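Local coordinates for haloacid dehalogenase-like hydrolase (Klebsiella pneumoniae subsp. pneumoniae, PDB 3PGV), which probably acts as a metal-dependent phosphatase of the Cof family within the haloacid dehalogenase-like superfamily, with magnesium as the likely cofactor, at residues A[103-108]-A[188-193]. Sequence-based numbering, arbitrary orientation.
Sequences DRDIAA and GDRVNV. With EDO (1,2-ethanediol), chain H.
NH2 of R190 is shared by two carboxylates. NH2 of R190 donates to OD2 of D103 at 2.8 Å in a nearly straight bond, 170° at the hydrogen, that uses the anti lone pair of that oxygen. NH2 of R190 also donates to OD1 of D105, at 2.8 Å. NH1 of R190 reaches OD2 of D105 at 2.9 Å, so D105 is gripped end-on by two nitrogens, one to each oxygen through its syn lone pair. The carboxylate and guanidinium planes there are nearly coplanar, whereas the D103 carboxylate is turned 43° from the guanidinium plane although its OD2 lies within it. A chi3 of 67° bends the R190 chain, bringing the guanidinium back over I106, whose CD1 sits 3.5 Å from CZ of R190 and over the centre of one face. Next to the salt bridges, CG2 of I106 meets CG1 of V191 at 3.6 Å, and I106 also touches W187 of helix 173-187. A water accepts from the backbone N of D103 and donates to O of R190; it is also hydrogen-bonded to O1 of an ethanediol, probably from the crystallisation liquor. D103, D105 and R190 thus form a salt-bridge network beside the I106-V191 contact, joining the N-terminal end of helix 104-110 to the short 3-10 turn and first residue of edge strand 191-195, away from the calcium site, consistent with the cap domain of a Cof-type phosphatase.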
ATOM      1  N   ASP A 103      -9.980   1.915 -14.906  1.00 29.10           N
ATOM      2  CA  ASP A 103     -10.888   1.952 -16.063  1.00 28.96           C
ATOM      3  C   ASP A 103     -10.423   0.928 -17.105  1.00 34.61           C
ATOM      4  O   ASP A 103      -9.201   0.719 -17.275  1.00 33.73           O
ATOM      5  CB  ASP A 103     -10.949   3.362 -16.676  1.00 30.21           C
ATOM      6  CG  ASP A 103     -11.756   4.367 -15.860  1.00 36.57           C
ATOM      7  OD1 ASP A 103     -12.306   3.972 -14.797  1.00 35.09           O
ATOM      8  OD2 ASP A 103     -11.876   5.542 -16.308  1.00 41.14           O
ATOM      9  N   ARG A 104     -11.386   0.224 -17.734  1.00 32.35           N
ATOM     10  CA  ARG A 104     -11.112  -0.882 -18.665  1.00 32.91           C
ATOM     11  C   ARG A 104     -10.108  -0.511 -19.768  1.00 35.41           C
ATOM     12  O   ARG A 104      -9.185  -1.273 -20.035  1.00 34.94           O
ATOM     13  CB  ARG A 104     -12.419  -1.400 -19.276  1.00 34.82           C
ATOM     14  CG  ARG A 104     -12.307  -2.790 -19.866  1.00 47.73           C
ATOM     15  CD  ARG A 104     -13.591  -3.200 -20.573  1.00 46.93           C
ATOM     16  NE  ARG A 104     -13.504  -4.560 -21.108  1.00 48.37           N
ATOM     17  CZ  ARG A 104     -12.945  -4.864 -22.276  1.00 59.66           C
ATOM     18  NH1 ARG A 104     -12.394  -3.908 -23.029  1.00 38.97           N
ATOM     19  NH2 ARG A 104     -12.890  -6.124 -22.682  1.00 45.73           N
ATOM     20  N   ASP A 105     -10.303   0.643 -20.412  1.00 32.21           N
ATOM     21  CA  ASP A 105      -9.435   1.086 -21.505  1.00 32.17           C
ATOM     22  C   ASP A 105      -8.003   1.307 -21.022  1.00 37.02           C
ATOM     23  O   ASP A 105      -7.060   0.982 -21.744  1.00 38.96           O
ATOM     24  CB  ASP A 105      -9.991   2.368 -22.162  1.00 33.22           C
ATOM     25  CG  ASP A 105     -10.080   3.549 -21.217  1.00 39.45           C
ATOM     26  OD1 ASP A 105     -10.606   3.373 -20.098  1.00 40.36           O
ATOM     27  OD2 ASP A 105      -9.594   4.636 -21.580  1.00 44.69           O
ATOM     28  N   ILE A 106      -7.839   1.832 -19.778  1.00 31.22           N
ATOM     29  CA  ILE A 106      -6.521   2.095 -19.203  1.00 29.34           C
ATOM     30  C   ILE A 106      -5.829   0.776 -18.831  1.00 34.06           C
ATOM     31  O   ILE A 106      -4.661   0.571 -19.178  1.00 35.20           O
ATOM     32  CB  ILE A 106      -6.608   3.076 -18.001  1.00 30.92           C
ATOM     33  CG1 ILE A 106      -7.282   4.407 -18.412  1.00 31.53           C
ATOM     34  CG2 ILE A 106      -5.211   3.312 -17.371  1.00 30.38           C
ATOM     35  CD1 ILE A 106      -7.284   5.468 -17.322  1.00 29.92           C
ATOM     36  N   ALA A 107      -6.572  -0.144 -18.187  1.00 29.24           N
ATOM     37  CA  ALA A 107      -6.047  -1.463 -17.846  1.00 28.29           C
ATOM     38  C   ALA A 107      -5.569  -2.212 -19.126  1.00 33.04           C
ATOM     39  O   ALA A 107      -4.443  -2.697 -19.164  1.00 32.81           O
ATOM     40  CB  ALA A 107      -7.102  -2.277 -17.118  1.00 28.17           C
ATOM     41  N   ALA A 108      -6.380  -2.188 -20.191  1.00 30.78           N
ATOM     42  CA  ALA A 108      -6.031  -2.841 -21.460  1.00 31.47           C
ATOM     43  C   ALA A 108      -4.717  -2.320 -22.023  1.00 35.30           C
ATOM     44  O   ALA A 108      -3.881  -3.120 -22.465  1.00 33.82           O
ATOM     45  CB  ALA A 108      -7.150  -2.655 -22.472  1.00 32.73           C
ATOM     46  N   GLY A 188      -3.348  11.534 -16.798  1.00 33.60           N
ATOM     47  CA  GLY A 188      -3.660  12.571 -15.813  1.00 33.31           C
ATOM     48  C   GLY A 188      -4.428  12.066 -14.605  1.00 38.61           C
ATOM     49  O   GLY A 188      -4.037  11.067 -13.983  1.00 38.62           O
ATOM     50  N   ASP A 189      -5.562  12.737 -14.295  1.00 36.27           N
ATOM     51  CA  ASP A 189      -6.475  12.409 -13.176  1.00 36.33           C
ATOM     52  C   ASP A 189      -6.976  10.959 -13.192  1.00 38.00           C
ATOM     53  O   ASP A 189      -7.451  10.476 -12.164  1.00 36.91           O
ATOM     54  CB  ASP A 189      -7.704  13.350 -13.206  1.00 39.97           C
ATOM     55  CG  ASP A 189      -7.422  14.755 -12.744  1.00 61.48           C
ATOM     56  OD1 ASP A 189      -6.263  15.033 -12.350  1.00 64.22           O
ATOM     57  OD2 ASP A 189      -8.369  15.580 -12.741  1.00 70.54           O
ATOM     58  N   ARG A 190      -7.010  10.323 -14.382  1.00 33.26           N
ATOM     59  CA  ARG A 190      -7.577   8.979 -14.546  1.00 31.94           C
ATOM     60  C   ARG A 190      -6.729   7.865 -13.895  1.00 35.74           C
ATOM     61  O   ARG A 190      -7.216   6.738 -13.731  1.00 35.83           O
ATOM     62  CB  ARG A 190      -7.825   8.670 -16.021  1.00 29.06           C
ATOM     63  CG  ARG A 190      -8.798   9.612 -16.690  1.00 28.32           C
ATOM     64  CD  ARG A 190      -9.168   9.117 -18.071  1.00 37.05           C
ATOM     65  NE  ARG A 190      -9.934   7.872 -18.004  1.00 35.56           N
ATOM     66  CZ  ARG A 190      -9.962   6.965 -18.971  1.00 39.46           C
ATOM     67  NH1 ARG A 190      -9.234   7.131 -20.064  1.00 27.65           N
ATOM     68  NH2 ARG A 190     -10.665   5.859 -18.827  1.00 32.51           N
ATOM     69  N   VAL A 191      -5.474   8.170 -13.534  1.00 31.67           N
ATOM     70  CA  VAL A 191      -4.584   7.192 -12.890  1.00 30.56           C
ATOM     71  C   VAL A 191      -3.917   7.785 -11.660  1.00 35.60           C
ATOM     72  O   VAL A 191      -3.744   9.004 -11.565  1.00 37.47           O
ATOM     73  CB  VAL A 191      -3.497   6.604 -13.876  1.00 33.22           C
ATOM     74  CG1 VAL A 191      -4.130   5.757 -14.970  1.00 33.13           C
ATOM     75  CG2 VAL A 191      -2.615   7.718 -14.474  1.00 33.56           C
ATOM     76  N   ASN A 192      -3.505   6.921 -10.741  1.00 29.78           N
ATOM     77  CA  ASN A 192      -2.605   7.272  -9.680  1.00 28.95           C
ATOM     78  C   ASN A 192      -1.339   6.440  -9.878  1.00 32.37           C
ATOM     79  O   ASN A 192      -1.372   5.205  -9.727  1.00 30.08           O
ATOM     80  CB  ASN A 192      -3.207   7.003  -8.302  1.00 29.20           C
ATOM     81  CG  ASN A 192      -2.183   7.173  -7.170  1.00 57.59           C
ATOM     82  OD1 ASN A 192      -1.182   7.907  -7.293  1.00 65.06           O
ATOM     83  ND2 ASN A 192      -2.390   6.476  -6.069  1.00 40.23           N
ATOM     84  N   VAL A 193      -0.254   7.093 -10.330  1.00 28.48           N
ATOM     85  CA  VAL A 193       1.016   6.422 -10.545  1.00 26.27           C
ATOM     86  C   VAL A 193       1.914   6.639  -9.330  1.00 30.89           C
ATOM     87  O   VAL A 193       2.169   7.781  -8.947  1.00 31.78           O
ATOM     88  CB  VAL A 193       1.690   6.890 -11.869  1.00 28.86           C
ATOM     89  CG1 VAL A 193       3.012   6.164 -12.101  1.00 27.60           C
ATOM     90  CG2 VAL A 193       0.756   6.691 -13.054  1.00 28.78           C
TER
HETATM   91  C1  EDO H 276     -10.924   7.144 -12.649  1.00 52.47           C
HETATM   92  O1  EDO H 276     -11.112   5.754 -12.368  1.00 53.14           O
HETATM   93  C2  EDO H 276     -11.738   7.552 -13.884  1.00 51.50           C
HETATM   94  O2  EDO H 276     -13.155   7.402 -13.644  1.00 51.18           O
HETATM   95  O   HOH W   1      -9.046   4.411 -14.010  1.00 28.52           O